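Local coordinates for AP endonuclease, family protein 2 (Mycobacterium smegmatis, PDB 5TNV) that binds a magnesium ion in a xylose isomerase-like TIM barrel and may act as an endonuclease, at residues 211-215 / 216-220; 225-228 / 229-232. All blocks are in the same frame, centred on the assembly; numbering follows the deposited sequence.

How the contacts relate
From the N terminus, the chain leaves strand 189-193 and runs through helix 203-213 into contact 1. There a tight turn reverses the chain, and strand 218-221 follows. Contact 1 so completes the last step of a beta-alpha-beta unit of the barrel. Contact 2 comes a few residues later, where the short helix 225-228 ends and a loop sets off toward helix 237-244. The two contacts lie in series; neither encloses or crosses the other. The centres of contact 1 and contact 2 are about 25 Å apart, and the two do not touch. Between them comes D223, a magnesium ligand. Contact 1 joins a helix to a barrel strand; contact 2 lies beside the metal site.

Contact 1 of 2, residues 211-215 / 216-220; sequences KDVDH and DAVGL
The imidazole of H215 meets the backbone of A217 at its ring edge. The amide N of A217 lies nearly in the ring plane, 8° out of it, and donates to ND1 of H215 at 3.0 Å. The N-H points well at the ring nitrogen, with an angle of 159° at the hydrogen. CB of A217 sits 3.7 Å from both ND1 and CE1 of H215. CG2 of V218 approaches the ring obliquely and also touches CB of H215 at 3.8 Å. With CG anti to the backbone N (chi1 -164°), the ring lies on the carbonyl side of H215, where its ND1 edge can meet A217 N. A type I beta turn runs from H215 to V218. It is closed by V218 N donating to H215 O at 3.1 Å. Just before it, D214 leaves helix 203-213 with positive phi. V213, the last residue of that helix, packs CG1 against CB of V218 at 4.2 Å, the two side chains crossing at about a right angle. V176 of helix 169-185 touches both valines. The same helix supplies D181, hydrogen-bonded to NE2 of H215, and R184, salt-bridged to D216. ND1 accepts the N-H of A217, so this nitrogen is probably unprotonated. NE2 then probably carries the hydrogen and donates a hydrogen bond to OD1 of D181, consistent with a neutral ring linking turn and helix.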
# COMPACT_ATOMS: atom_id res chain seq x y z
N LYS A 211 -12.64 -24.93 23.61
CA LYS A 211 -12.47 -26.07 24.52
C LYS A 211 -13.75 -26.36 25.29
O LYS A 211 -14.17 -27.51 25.44
CB LYS A 211 -11.31 -25.76 25.51
CG LYS A 211 -9.92 -25.89 24.82
CD LYS A 211 -8.76 -25.85 25.78
CE LYS A 211 -7.44 -25.94 25.03
NZ LYS A 211 -6.88 -27.32 24.84
N ASP A 212 -14.44 -25.33 25.76
CA ASP A 212 -15.70 -25.52 26.46
C ASP A 212 -16.77 -26.09 25.54
O ASP A 212 -17.57 -26.93 25.99
CB ASP A 212 -16.19 -24.21 27.09
CG ASP A 212 -15.42 -23.81 28.30
OD1 ASP A 212 -14.77 -24.65 28.97
OD2 ASP A 212 -15.52 -22.62 28.70
N VAL A 213 -16.84 -25.66 24.29
CA VAL A 213 -17.80 -26.20 23.34
C VAL A 213 -17.56 -27.70 23.17
O VAL A 213 -18.52 -28.45 23.11
CB VAL A 213 -17.66 -25.46 22.01
CG1 VAL A 213 -18.34 -26.20 20.86
CG2 VAL A 213 -18.20 -24.04 22.12
N ASP A 214 -16.31 -28.16 23.06
CA ASP A 214 -15.95 -29.58 23.06
C ASP A 214 -16.71 -30.34 21.98
O ASP A 214 -17.42 -31.34 22.25
CB ASP A 214 -16.21 -30.21 24.44
CG ASP A 214 -15.57 -31.57 24.56
OD1 ASP A 214 -14.58 -31.84 23.84
OD2 ASP A 214 -16.04 -32.39 25.38
N HIS A 215 -16.60 -29.89 20.76
CA HIS A 215 -17.37 -30.49 19.65
C HIS A 215 -16.46 -30.66 18.45
O HIS A 215 -15.88 -29.66 17.96
CB HIS A 215 -18.58 -29.58 19.34
CG HIS A 215 -19.59 -30.31 18.51
ND1 HIS A 215 -19.35 -30.74 17.21
CD2 HIS A 215 -20.87 -30.68 18.83
CE1 HIS A 215 -20.49 -31.34 16.84
NE2 HIS A 215 -21.40 -31.32 17.77
N ASP A 216 -16.37 -31.88 17.92
CA ASP A 216 -15.46 -32.16 16.83
C ASP A 216 -15.91 -31.67 15.46
O ASP A 216 -15.15 -31.85 14.49
CB ASP A 216 -15.12 -33.65 16.76
CG ASP A 216 -16.23 -34.57 16.39
OD1 ASP A 216 -17.35 -34.14 16.07
OD2 ASP A 216 -15.95 -35.79 16.46
N ALA A 217 -17.05 -31.04 15.37
CA ALA A 217 -17.46 -30.37 14.11
C ALA A 217 -17.55 -28.87 14.28
O ALA A 217 -18.17 -28.22 13.43
CB ALA A 217 -18.73 -30.97 13.55
N VAL A 218 -16.92 -28.32 15.32
CA VAL A 218 -16.84 -26.87 15.50
C VAL A 218 -15.38 -26.49 15.61
O VAL A 218 -14.57 -27.22 16.21
CB VAL A 218 -17.62 -26.42 16.75
CG1 VAL A 218 -17.59 -24.89 16.84
CG2 VAL A 218 -19.07 -26.92 16.72
N GLY A 219 -15.00 -25.37 15.02
CA GLY A 219 -13.62 -24.86 15.12
C GLY A 219 -13.66 -23.34 15.08
O GLY A 219 -14.72 -22.72 14.93
N LEU A 220 -12.48 -22.77 15.27
CA LEU A 220 -12.32 -21.31 15.21
C LEU A 220 -12.08 -20.84 13.78
O LEU A 220 -11.49 -21.53 12.95
CB LEU A 220 -11.15 -20.85 16.10
CG LEU A 220 -11.29 -21.08 17.58
CD1 LEU A 220 -10.00 -20.62 18.28
CD2 LEU A 220 -12.51 -20.34 18.12

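Contact 2 of 2, residues 225-228 / 229-232; sequences GNLV and RLHR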
# COMPACT_ATOMS: atom_id res chain seq x y z
N GLY A 225 -7.25 -10.03 11.76
CA GLY A 225 -7.32 -8.66 11.29
C GLY A 225 -8.34 -7.83 12.10
O GLY A 225 -8.12 -6.64 12.29
N ASN A 226 -9.41 -8.46 12.55
CA ASN A 226 -10.39 -7.77 13.36
C ASN A 226 -9.75 -7.13 14.62
O ASN A 226 -10.20 -6.10 15.08
CB ASN A 226 -11.51 -8.69 13.81
CG ASN A 226 -12.41 -9.14 12.68
OD1 ASN A 226 -12.50 -8.45 11.64
ND2 ASN A 226 -13.09 -10.25 12.86
N LEU A 227 -8.75 -7.80 15.17
CA LEU A 227 -8.04 -7.34 16.36
C LEU A 227 -6.89 -6.44 16.04
O LEU A 227 -6.65 -5.43 16.76
CB LEU A 227 -7.58 -8.53 17.21
CG LEU A 227 -8.68 -9.52 17.64
CD1 LEU A 227 -8.10 -10.55 18.57
CD2 LEU A 227 -9.88 -8.81 18.23
N VAL A 228 -6.08 -6.73 15.00
CA VAL A 228 -4.89 -5.95 14.67
C VAL A 228 -5.25 -4.51 14.35
O VAL A 228 -4.45 -3.59 14.59
CB VAL A 228 -4.15 -6.65 13.51
CG1 VAL A 228 -3.09 -5.78 12.87
CG2 VAL A 228 -3.59 -8.00 13.96
N ARG A 229 -6.45 -4.25 13.81
CA ARG A 229 -6.86 -2.88 13.44
C ARG A 229 -7.15 -2.03 14.65
O ARG A 229 -7.28 -0.80 14.50
CB ARG A 229 -8.09 -2.96 12.55
CG ARG A 229 -9.38 -3.42 13.27
CD ARG A 229 -10.38 -3.94 12.29
NE ARG A 229 -11.57 -4.46 12.95
CZ ARG A 229 -12.57 -5.04 12.29
NH1 ARG A 229 -12.58 -5.07 10.97
NH2 ARG A 229 -13.58 -5.57 12.99
N LEU A 230 -7.35 -2.60 15.85
CA LEU A 230 -7.92 -1.86 16.95
C LEU A 230 -6.90 -0.94 17.62
O LEU A 230 -5.71 -1.25 17.77
CB LEU A 230 -8.45 -2.83 18.00
CG LEU A 230 -9.55 -3.77 17.50
CD1 LEU A 230 -9.89 -4.79 18.58
CD2 LEU A 230 -10.78 -2.99 17.07
N HIS A 231 -7.40 0.21 18.10
CA HIS A 231 -6.57 1.19 18.79
C HIS A 231 -6.48 0.87 20.27
O HIS A 231 -6.90 1.66 21.14
CB HIS A 231 -7.11 2.60 18.50
CG HIS A 231 -7.15 2.98 17.08
ND1 HIS A 231 -7.08 4.32 16.70
CD2 HIS A 231 -7.27 2.29 15.92
CE1 HIS A 231 -7.15 4.42 15.39
NE2 HIS A 231 -7.27 3.20 14.90
N ARG A 232 -5.92 -0.29 20.57
CA ARG A 232 -5.81 -0.81 21.92
C ARG A 232 -4.58 -1.71 21.94
O ARG A 232 -4.17 -2.21 20.86
CB ARG A 232 -7.06 -1.57 22.38
CG ARG A 232 -7.23 -2.89 21.72
CD ARG A 232 -8.38 -3.73 22.23
NE ARG A 232 -9.69 -3.21 21.89
CZ ARG A 232 -10.74 -3.99 22.09
NH1 ARG A 232 -10.75 -5.22 22.61
NH2 ARG A 232 -11.92 -3.50 21.74
O HOH W 1 -15.14 -7.71 11.21
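The side chains of R229 and N226 run side by side in the same direction, their flat ends turned 36° apart. OD1 of N226 sits over one guanidinium face, 3.0 Å above the plane of R229 and displaced from its centre. This is no direct hydrogen bond. A water joins the two groups instead: it donates to OD1 of N226 at 2.8 Å and accepts from NH2 of R229 at 3.2 Å. OD1 also accepts from K254, while ND2 of N226 donates to the M194 carbonyl. R229 NH2 forms a salt bridge with E196, and NH1 is hydrogen-bonded to the hydroxyl of Y256. Chi1 of R229 (70°) turns its extended chain back over the helix end, with NE 3.0 Å from N226 O. R229 N donates to G225 O at 3.3 Å, and L230 N to L227 O at 3.1 Å. CD1 of L230 touches CD2 of L227 at 4.0 Å. The side chain of N226 comes within about 4 Å of the bound magnesium ion, close to its ligands D223 and E193. Residues 229-232 run on from helix 225-228 beside strands 251-261, source of K254 and Y256, and 266-272, where OG of S269 is hydrogen-bonded to R229 O; ND1 of H231 bonds OD1 of D261 of the second subunit.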